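Local coordinates for heat shock protein, putative (Plasmodium falciparum, PDB 1Y6Z) that probably acts as an ATP-dependent protein-folding chaperone of the Hsp90 family, this chain being its middle domain, at residues Y157-V162 with P237-C242; F178-S183 with N228-F233; K202-I207 with Y254-V259. All coordinates share one frame; numbering follows the deposited sequence.

Contact 1: Y157-V162 with P237-C242; sequences YLKIGV and PIDEFC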
loop_
_atom_site.group_PDB
_atom_site.type_symbol
_atom_site.label_atom_id
_atom_site.label_comp_id
_atom_site.label_asym_id
_atom_site.label_seq_id
_atom_site.Cartn_x
_atom_site.Cartn_y
_atom_site.Cartn_z
ATOM N N TYR B 157 -3.014 -5.554 -18.985
ATOM C CA TYR B 157 -4.072 -4.784 -18.275
ATOM C C TYR B 157 -3.442 -3.806 -17.269
ATOM O O TYR B 157 -3.895 -2.704 -17.107
ATOM C CB TYR B 157 -5.062 -5.715 -17.569
ATOM C CG TYR B 157 -5.921 -6.398 -18.570
ATOM C CD1 TYR B 157 -5.678 -7.706 -18.943
ATOM C CD2 TYR B 157 -6.928 -5.706 -19.203
ATOM C CE1 TYR B 157 -6.519 -8.337 -19.931
ATOM C CE2 TYR B 157 -7.792 -6.332 -20.188
ATOM C CZ TYR B 157 -7.581 -7.618 -20.534
ATOM O OH TYR B 157 -8.353 -8.215 -21.561
ATOM N N LEU B 158 -2.421 -4.268 -16.602
ATOM C CA LEU B 158 -1.742 -3.403 -15.599
ATOM C C LEU B 158 -1.122 -2.197 -16.295
ATOM O O LEU B 158 -1.233 -1.064 -15.811
ATOM C CB LEU B 158 -0.724 -4.238 -14.860
ATOM C CG LEU B 158 -1.250 -5.008 -13.641
ATOM C CD1 LEU B 158 -2.346 -6.064 -13.968
ATOM C CD2 LEU B 158 -0.037 -5.669 -12.909
ATOM N N LYS B 159 -0.571 -2.431 -17.506
ATOM C CA LYS B 159 0.078 -1.362 -18.322
ATOM C C LYS B 159 -0.946 -0.341 -18.685
ATOM O O LYS B 159 -0.687 0.846 -18.559
ATOM C CB LYS B 159 0.773 -1.949 -19.545
ATOM C CG LYS B 159 2.126 -2.583 -19.215
ATOM C CD LYS B 159 2.608 -3.474 -20.379
ATOM C CE LYS B 159 3.786 -4.337 -19.992
ATOM N NZ LYS B 159 3.886 -5.422 -21.085
ATOM N N ILE B 160 -2.152 -0.806 -19.055
ATOM C CA ILE B 160 -3.299 0.109 -19.302
ATOM C C ILE B 160 -3.715 0.832 -18.010
ATOM O O ILE B 160 -4.016 2.024 -18.042
ATOM C CB ILE B 160 -4.475 -0.626 -19.951
ATOM C CG1 ILE B 160 -4.138 -0.975 -21.406
ATOM C CG2 ILE B 160 -5.811 0.224 -19.917
ATOM C CD1 ILE B 160 -4.864 -2.228 -21.825
ATOM N N GLY B 161 -3.717 0.115 -16.888
ATOM C CA GLY B 161 -3.974 0.756 -15.588
ATOM C C GLY B 161 -3.057 1.951 -15.293
ATOM O O GLY B 161 -3.524 3.000 -14.806
ATOM N N VAL B 162 -1.769 1.770 -15.568
ATOM C CA VAL B 162 -0.750 2.851 -15.453
ATOM C C VAL B 162 -1.138 4.096 -16.301
ATOM O O VAL B 162 -0.996 5.265 -15.839
ATOM C CB VAL B 162 0.666 2.358 -15.859
ATOM C CG1 VAL B 162 1.652 3.552 -15.941
ATOM C CG2 VAL B 162 1.181 1.254 -14.906
ATOM N N PRO B 237 2.517 -0.869 -28.654
ATOM C CA PRO B 237 1.961 0.436 -28.314
ATOM C C PRO B 237 1.586 0.420 -26.844
ATOM O O PRO B 237 1.619 1.478 -26.225
ATOM C CB PRO B 237 0.715 0.541 -29.196
ATOM C CG PRO B 237 1.004 -0.410 -30.357
ATOM C CD PRO B 237 1.732 -1.542 -29.711
ATOM N N ILE B 238 1.246 -0.753 -26.303
ATOM C CA ILE B 238 0.863 -0.817 -24.853
ATOM C C ILE B 238 2.068 -0.558 -23.940
ATOM O O ILE B 238 1.946 0.302 -23.065
ATOM C CB ILE B 238 0.035 -2.048 -24.372
ATOM C CG1 ILE B 238 -1.432 -1.936 -24.817
ATOM C CG2 ILE B 238 -0.112 -2.008 -22.854
ATOM C CD1 ILE B 238 -2.243 -3.251 -24.771
ATOM N N ASP B 239 3.181 -1.265 -24.166
ATOM C CA ASP B 239 4.486 -0.936 -23.538
ATOM C C ASP B 239 4.719 0.562 -23.738
ATOM O O ASP B 239 5.013 1.322 -22.792
ATOM C CB ASP B 239 5.672 -1.704 -24.130
ATOM C CG ASP B 239 5.691 -3.166 -23.787
ATOM O OD1 ASP B 239 4.823 -3.657 -23.005
ATOM O OD2 ASP B 239 6.601 -3.884 -24.283
ATOM N N GLU B 240 4.538 0.989 -24.986
ATOM C CA GLU B 240 4.745 2.370 -25.402
ATOM C C GLU B 240 3.846 3.399 -24.714
ATOM O O GLU B 240 4.353 4.373 -24.179
ATOM C CB GLU B 240 4.693 2.462 -26.943
ATOM C CG GLU B 240 5.272 3.736 -27.537
ATOM C CD GLU B 240 6.785 3.813 -27.413
ATOM O OE1 GLU B 240 7.280 4.869 -26.936
ATOM O OE2 GLU B 240 7.475 2.820 -27.793
ATOM N N PHE B 241 2.523 3.182 -24.682
ATOM C CA PHE B 241 1.657 4.095 -23.914
ATOM C C PHE B 241 1.916 4.033 -22.428
ATOM O O PHE B 241 1.673 5.018 -21.726
ATOM C CB PHE B 241 0.171 3.843 -24.135
ATOM C CG PHE B 241 -0.338 4.369 -25.439
ATOM C CD1 PHE B 241 -0.402 5.748 -25.673
ATOM C CD2 PHE B 241 -0.743 3.488 -26.444
ATOM C CE1 PHE B 241 -0.855 6.256 -26.900
ATOM C CE2 PHE B 241 -1.215 3.980 -27.678
ATOM C CZ PHE B 241 -1.268 5.375 -27.904
ATOM N N CYS B 242 2.323 2.866 -21.941
ATOM C CA CYS B 242 2.567 2.712 -20.510
ATOM C C CYS B 242 3.752 3.596 -20.138
ATOM O O CYS B 242 3.677 4.466 -19.256
ATOM C CB CYS B 242 2.879 1.260 -20.152
ATOM S SG CYS B 242 3.361 1.014 -18.373
#

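Contact 2: F178-S183 with N228-F233; sequences FYSINS and NYDVLF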
loop_
_atom_site.group_PDB
_atom_site.type_symbol
_atom_site.label_atom_id
_atom_site.label_comp_id
_atom_site.label_asym_id
_atom_site.label_seq_id
_atom_site.Cartn_x
_atom_site.Cartn_y
_atom_site.Cartn_z
ATOM N N PHE B 178 9.541 -5.053 -17.812
ATOM C CA PHE B 178 10.006 -4.879 -19.203
ATOM C C PHE B 178 11.376 -5.472 -19.333
ATOM O O PHE B 178 12.154 -5.511 -18.371
ATOM C CB PHE B 178 10.122 -3.396 -19.631
ATOM C CG PHE B 178 8.879 -2.615 -19.417
ATOM C CD1 PHE B 178 8.651 -1.954 -18.212
ATOM C CD2 PHE B 178 7.896 -2.564 -20.398
ATOM C CE1 PHE B 178 7.493 -1.245 -17.988
ATOM C CE2 PHE B 178 6.709 -1.830 -20.191
ATOM C CZ PHE B 178 6.506 -1.171 -18.970
ATOM N N TYR B 179 11.653 -5.961 -20.536
ATOM C CA TYR B 179 12.989 -6.423 -20.868
ATOM C C TYR B 179 13.853 -5.181 -20.926
ATOM O O TYR B 179 13.356 -4.115 -21.247
ATOM C CB TYR B 179 12.964 -7.138 -22.230
ATOM C CG TYR B 179 12.454 -8.560 -22.133
ATOM C CD1 TYR B 179 11.242 -8.947 -22.719
ATOM C CD2 TYR B 179 13.141 -9.489 -21.375
ATOM C CE1 TYR B 179 10.774 -10.278 -22.593
ATOM C CE2 TYR B 179 12.695 -10.803 -21.244
ATOM C CZ TYR B 179 11.520 -11.196 -21.850
ATOM O OH TYR B 179 11.102 -12.517 -21.678
ATOM N N SER B 180 15.149 -5.331 -20.645
ATOM C CA SER B 180 16.070 -4.217 -20.790
ATOM C C SER B 180 17.357 -4.743 -21.416
ATOM O O SER B 180 17.451 -5.948 -21.688
ATOM C CB SER B 180 16.367 -3.595 -19.442
ATOM O OG SER B 180 17.151 -4.474 -18.668
ATOM N N ILE B 181 18.346 -3.859 -21.609
ATOM C CA ILE B 181 19.694 -4.304 -22.041
ATOM C C ILE B 181 20.327 -5.250 -21.011
ATOM O O ILE B 181 20.862 -6.294 -21.376
ATOM C CB ILE B 181 20.653 -3.104 -22.316
ATOM C CG1 ILE B 181 20.025 -2.104 -23.332
ATOM C CG2 ILE B 181 22.053 -3.622 -22.735
ATOM C CD1 ILE B 181 20.817 -0.738 -23.558
ATOM N N ASN B 182 20.283 -4.891 -19.727
ATOM C CA ASN B 182 20.965 -5.696 -18.735
ATOM C C ASN B 182 20.195 -6.875 -18.167
ATOM O O ASN B 182 20.791 -7.707 -17.485
ATOM C CB ASN B 182 21.523 -4.837 -17.614
ATOM C CG ASN B 182 22.421 -3.740 -18.125
ATOM O OD1 ASN B 182 22.657 -2.750 -17.421
ATOM N ND2 ASN B 182 22.887 -3.872 -19.374
ATOM N N SER B 183 18.886 -6.960 -18.462
ATOM C CA SER B 183 17.989 -7.915 -17.779
ATOM C C SER B 183 18.135 -9.392 -18.194
ATOM O O SER B 183 17.876 -10.304 -17.386
ATOM C CB SER B 183 16.530 -7.475 -17.932
ATOM O OG SER B 183 16.004 -7.897 -19.177
ATOM N N ASN B 228 27.059 3.189 -19.919
ATOM C CA ASN B 228 26.714 1.946 -19.219
ATOM C C ASN B 228 25.384 2.064 -18.463
ATOM O O ASN B 228 25.224 1.528 -17.356
ATOM C CB ASN B 228 27.830 1.557 -18.253
ATOM C CG ASN B 228 29.113 1.148 -18.984
ATOM O OD1 ASN B 228 29.154 0.101 -19.632
ATOM N ND2 ASN B 228 30.138 2.006 -18.921
ATOM N N TYR B 229 24.468 2.840 -19.014
ATOM C CA TYR B 229 23.131 2.967 -18.401
ATOM C C TYR B 229 22.261 1.814 -18.918
ATOM O O TYR B 229 22.411 1.391 -20.082
ATOM C CB TYR B 229 22.504 4.322 -18.721
ATOM C CG TYR B 229 23.124 5.523 -18.024
ATOM C CD1 TYR B 229 24.140 5.372 -17.067
ATOM C CD2 TYR B 229 22.695 6.818 -18.343
ATOM C CE1 TYR B 229 24.710 6.480 -16.432
ATOM C CE2 TYR B 229 23.251 7.956 -17.698
ATOM C CZ TYR B 229 24.255 7.770 -16.755
ATOM O OH TYR B 229 24.811 8.863 -16.119
ATOM N N ASP B 230 21.368 1.274 -18.074
ATOM C CA ASP B 230 20.365 0.356 -18.614
ATOM C C ASP B 230 19.270 1.142 -19.312
ATOM O O ASP B 230 19.022 2.309 -18.993
ATOM C CB ASP B 230 19.795 -0.597 -17.534
ATOM C CG ASP B 230 19.102 -1.841 -18.144
ATOM O OD1 ASP B 230 19.268 -2.102 -19.347
ATOM O OD2 ASP B 230 18.411 -2.580 -17.396
ATOM N N VAL B 231 18.613 0.479 -20.265
ATOM C CA VAL B 231 17.496 1.025 -20.996
ATOM C C VAL B 231 16.445 -0.073 -21.133
ATOM O O VAL B 231 16.727 -1.182 -21.578
ATOM C CB VAL B 231 17.894 1.467 -22.423
ATOM C CG1 VAL B 231 16.685 1.949 -23.224
ATOM C CG2 VAL B 231 18.888 2.595 -22.348
ATOM N N LEU B 232 15.212 0.267 -20.779
ATOM C CA LEU B 232 14.097 -0.680 -20.942
ATOM C C LEU B 232 13.628 -0.720 -22.380
ATOM O O LEU B 232 13.720 0.282 -23.089
ATOM C CB LEU B 232 12.898 -0.225 -20.113
ATOM C CG LEU B 232 13.239 0.135 -18.676
ATOM C CD1 LEU B 232 12.048 0.982 -18.115
ATOM C CD2 LEU B 232 13.534 -1.173 -17.959
ATOM N N PHE B 233 13.059 -1.852 -22.779
ATOM C CA PHE B 233 12.493 -1.976 -24.120
ATOM C C PHE B 233 10.958 -1.861 -24.153
ATOM O O PHE B 233 10.257 -2.565 -23.418
ATOM C CB PHE B 233 12.906 -3.321 -24.722
ATOM C CG PHE B 233 14.410 -3.541 -24.815
ATOM C CD1 PHE B 233 14.933 -4.825 -24.719
ATOM C CD2 PHE B 233 15.292 -2.470 -25.001
ATOM C CE1 PHE B 233 16.326 -5.044 -24.812
ATOM C CE2 PHE B 233 16.692 -2.675 -25.081
ATOM C CZ PHE B 233 17.198 -3.940 -24.986
HETATM O O HOH W 1 10.047 -5.215 -22.772
#

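Contact 3: K202-I207 with Y254-V259; sequences KCIYYI and YEVLDV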
loop_
_atom_site.group_PDB
_atom_site.type_symbol
_atom_site.label_atom_id
_atom_site.label_comp_id
_atom_site.label_asym_id
_atom_site.label_seq_id
_atom_site.Cartn_x
_atom_site.Cartn_y
_atom_site.Cartn_z
ATOM N N LYS B 202 20.328 10.020 -13.624
ATOM C CA LYS B 202 19.163 10.660 -12.996
ATOM C C LYS B 202 17.818 10.162 -13.545
ATOM O O LYS B 202 16.781 10.374 -12.919
ATOM C CB LYS B 202 19.250 12.203 -13.092
ATOM C CG LYS B 202 19.128 12.817 -14.504
ATOM C CD LYS B 202 20.520 12.922 -15.221
ATOM C CE LYS B 202 20.495 13.646 -16.586
ATOM N NZ LYS B 202 19.529 13.073 -17.603
ATOM N N CYS B 203 17.848 9.481 -14.690
ATOM C CA CYS B 203 16.623 9.209 -15.478
ATOM C C CYS B 203 16.463 7.739 -15.717
ATOM O O CYS B 203 17.457 7.011 -15.742
ATOM C CB CYS B 203 16.733 9.826 -16.879
ATOM S SG CYS B 203 16.547 11.572 -16.977
ATOM N N ILE B 204 15.217 7.320 -15.975
ATOM C CA ILE B 204 14.960 5.952 -16.411
ATOM C C ILE B 204 14.799 6.081 -17.899
ATOM O O ILE B 204 13.978 6.883 -18.355
ATOM C CB ILE B 204 13.618 5.389 -15.780
ATOM C CG1 ILE B 204 13.697 5.344 -14.250
ATOM C CG2 ILE B 204 13.267 4.019 -16.328
ATOM C CD1 ILE B 204 12.303 5.278 -13.604
ATOM N N TYR B 205 15.544 5.289 -18.671
ATOM C CA TYR B 205 15.457 5.390 -20.133
ATOM C C TYR B 205 14.702 4.234 -20.693
ATOM O O TYR B 205 14.772 3.165 -20.138
ATOM C CB TYR B 205 16.853 5.442 -20.775
ATOM C CG TYR B 205 17.616 6.670 -20.346
ATOM C CD1 TYR B 205 18.449 6.654 -19.203
ATOM C CD2 TYR B 205 17.469 7.867 -21.048
ATOM C CE1 TYR B 205 19.136 7.819 -18.796
ATOM C CE2 TYR B 205 18.146 9.021 -20.664
ATOM C CZ TYR B 205 18.979 8.988 -19.549
ATOM O OH TYR B 205 19.613 10.154 -19.192
ATOM N N TYR B 206 13.991 4.455 -21.796
ATOM C CA TYR B 206 13.466 3.359 -22.600
ATOM C C TYR B 206 13.589 3.600 -24.104
ATOM O O TYR B 206 13.804 4.715 -24.525
ATOM C CB TYR B 206 12.003 3.058 -22.228
ATOM C CG TYR B 206 10.991 4.026 -22.767
ATOM C CD1 TYR B 206 10.324 3.755 -23.964
ATOM C CD2 TYR B 206 10.667 5.176 -22.070
ATOM C CE1 TYR B 206 9.375 4.623 -24.457
ATOM C CE2 TYR B 206 9.717 6.068 -22.571
ATOM C CZ TYR B 206 9.084 5.766 -23.767
ATOM O OH TYR B 206 8.134 6.619 -24.257
ATOM N N ILE B 207 13.427 2.542 -24.890
ATOM C CA ILE B 207 13.541 2.629 -26.366
ATOM C C ILE B 207 12.553 1.725 -27.122
ATOM O O ILE B 207 12.567 0.495 -26.947
ATOM C CB ILE B 207 14.998 2.346 -26.851
ATOM C CG1 ILE B 207 15.119 2.531 -28.375
ATOM C CG2 ILE B 207 15.510 0.933 -26.436
ATOM C CD1 ILE B 207 16.548 2.833 -28.839
ATOM N N TYR B 254 11.228 10.110 -10.654
ATOM C CA TYR B 254 12.138 9.940 -11.807
ATOM C C TYR B 254 11.464 10.253 -13.117
ATOM O O TYR B 254 10.348 9.831 -13.363
ATOM C CB TYR B 254 12.666 8.510 -11.877
ATOM C CG TYR B 254 13.540 8.165 -10.720
ATOM C CD1 TYR B 254 13.030 7.529 -9.608
ATOM C CD2 TYR B 254 14.881 8.537 -10.713
ATOM C CE1 TYR B 254 13.846 7.223 -8.512
ATOM C CE2 TYR B 254 15.708 8.239 -9.645
ATOM C CZ TYR B 254 15.181 7.595 -8.542
ATOM O OH TYR B 254 16.009 7.300 -7.485
ATOM N N GLU B 255 12.160 10.990 -13.966
ATOM C CA GLU B 255 11.707 11.193 -15.309
ATOM C C GLU B 255 11.985 9.918 -16.093
ATOM O O GLU B 255 12.924 9.201 -15.778
ATOM C CB GLU B 255 12.404 12.416 -15.895
ATOM C CG GLU B 255 11.649 13.672 -15.550
ATOM C CD GLU B 255 12.475 14.904 -15.723
ATOM O OE1 GLU B 255 12.529 15.702 -14.749
ATOM O OE2 GLU B 255 13.077 15.065 -16.825
ATOM N N VAL B 256 11.140 9.623 -17.075
ATOM C CA VAL B 256 11.270 8.410 -17.860
ATOM C C VAL B 256 11.410 8.773 -19.336
ATOM O O VAL B 256 10.444 9.157 -20.000
ATOM C CB VAL B 256 10.021 7.508 -17.659
ATOM C CG1 VAL B 256 10.063 6.351 -18.625
ATOM C CG2 VAL B 256 9.936 7.042 -16.189
ATOM N N LEU B 257 12.608 8.655 -19.862
ATOM C CA LEU B 257 12.882 9.254 -21.160
ATOM C C LEU B 257 12.914 8.241 -22.283
ATOM O O LEU B 257 13.538 7.177 -22.166
ATOM C CB LEU B 257 14.222 9.996 -21.074
ATOM C CG LEU B 257 14.202 11.470 -20.648
ATOM C CD1 LEU B 257 13.216 11.864 -19.535
ATOM C CD2 LEU B 257 15.623 11.881 -20.303
ATOM N N ASP B 258 12.230 8.574 -23.372
ATOM C CA ASP B 258 12.376 7.836 -24.607
ATOM C C ASP B 258 13.778 8.220 -25.081
ATOM O O ASP B 258 14.130 9.405 -25.001
ATOM C CB ASP B 258 11.315 8.287 -25.634
ATOM C CG ASP B 258 11.271 7.398 -26.880
ATOM O OD1 ASP B 258 10.212 7.345 -27.537
ATOM O OD2 ASP B 258 12.280 6.756 -27.225
ATOM N N VAL B 259 14.557 7.239 -25.542
ATOM C CA VAL B 259 15.930 7.445 -26.049
ATOM C C VAL B 259 15.931 8.333 -27.312
ATOM O O VAL B 259 16.998 8.778 -27.766
ATOM C CB VAL B 259 16.618 6.069 -26.336
ATOM C CG1 VAL B 259 17.755 6.172 -27.344
ATOM C CG2 VAL B 259 17.105 5.436 -25.042
HETATM O O HOH W 2 14.818 12.059 -13.011
#

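Contact 1: Y157-V162 with P237-C242
K159 meets three residues of helix 237-249 at once: I238 at its root, C242 beside its stem and D239 at its end. The two short helical segments run 8.6 Å apart at their closest axis approach, 32° from parallel, and the tight part of the interface lies at the root of the lysine. There K159 CB touches I238 CG2 at 3.4 Å, tighter than ordinary van der Waals contact, with the two side chains crossing at about a right angle. C242 suits the next position because it is small: its SG, anti to the backbone N (chi1 174°), slips between K159 CG and V162 CG1, 3.9 Å from the latter. Beyond CG the lysine is extended, so NZ is carried past this apolar patch to D239. The salt bridge from NZ to D239 OD1 is 2.8 Å and arrives nearly in line with the carboxylate C-O bond; the other oxygen, OD2, accepts from L235 N. Two donors thus share a buried carboxylate, which probably helps to keep it ionised.

Packing is looser where I160 CD1 and I238 CD1 come within 4.1 Å, although M65 also touches both isoleucines. I238 and K159 are each partly open to solvent. The contact joins helix 145-164 to helix 237-249, which follows strand 231-234 of the parallel sheet. I172 and A173 of helix 169-173 back V162, while F178 of strand 177-178 lies against K159, D239 and C242, closing the groove between the two helices.

Contact 2: F178-S183 with N228-F233
S180 OG stands between its backbone N and carbonyl carbon (chi1 70°), while D230 CG lies anti to its own N (chi1 -162°); these two turns bring hydroxyl and carboxylate together. Their bond, S180 OG to D230 OD2 at 2.6 Å, uses the syn lone pair of the acceptor. The site flanks a single beta bridge between S180 and L232, which sets a loop against 231-234, an outermost strand of a three-stranded parallel sheet. On one side of the bridge F233 N gives a 2.7 Å bond to Y179 O, on the other I181 N gives 3.1 Å to V231 O. Water 1 links Y179 N to F233 O.

Serines suit this turn because each has a hydroxyl near the backbone: S180 N bonds S183 OG, and S183 N returns a weak bond to S180 OG, a reciprocal pair that holds the turn 180-183 closed. The F233 ring packs over the turn, with S180 CA 4.0 Å above its plane, and I181 CG1 meets CZ of the same ring; I181 CD1 reaches V231 CB at 3.8 Å. The N182 amide stacks on the D230 carboxylate, planes 9° apart. D230 OD1 is held from opposite faces of that carboxylate, by V231 N at 2.8 Å and by N182 N at 3.0 Å.

Contact 3: K202-I207 with Y254-V259
I204, Y205 and Y206 pair with V256, L257 and D258 as parallel neighbours in the three-stranded sheet of a small alpha/beta unit, strand 204-208 lying centrally and 256-258 at an edge. The backbone bonds have the usual parallel pattern: I204 and Y206 each bond the two residues flanking their partner on 256-258. I204 N donates to E255 O at 3.0 Å, and I204 O accepts from L257 N at 2.7 Å. Two residues on, Y206 N donates to L257 O and Y206 O accepts from V259 N, both at 2.8 Å.

Apolar contacts sort by face. I204, V256 and Y206 share the side covered by helix 237-249, where I204 CD1 lies 3.9 Å from V256 CG2 and branched side chains fill the buried layer. On the reverse, the side chains of Y205 and L257 run side by side, while L257 CD2 also meets C203 SG at 3.5 Å.

Aromatic contact centres on Y206. Its ring is tucked over its own main chain (chi1 77°), which swings it toward strand 256-258, and D258 CA makes a CH-pi contact 4.0 Å from its centroid, over the face. The carboxylate of D258 stays beside the ring, but its OD2 accepts from N260 N, and Y206 OH has a weak bond to E240 OE1.

Just before the paired residues, K202 O lies in plane at the edge of the Y254 ring, and it also accepts from water 2, which in turn accepts from E255 N at 3.0 Å.

Contacts 2 and 3 lie at opposite edges of one three-stranded sheet, their centres about 11 Å apart: L232 probably bonds to Y205 and I207 through its backbone N and O, so strand 204-208 joins 231-234 to 256-258. Helix 237-249, which supplies half of contact 1, connects these outer strands in a beta-alpha-beta crossover. Contact 1 lies about 18 Å from contact 2, centre to centre, yet F178 is a shared residue that joins them; contact 3, about 16 Å away, is tied to contact 1 through the same helix. No nucleotide or other ligand takes part in these contacts; in the Hsp90 family the nucleotide sits mainly in the N-terminal domain, which this middle-domain chain lacks.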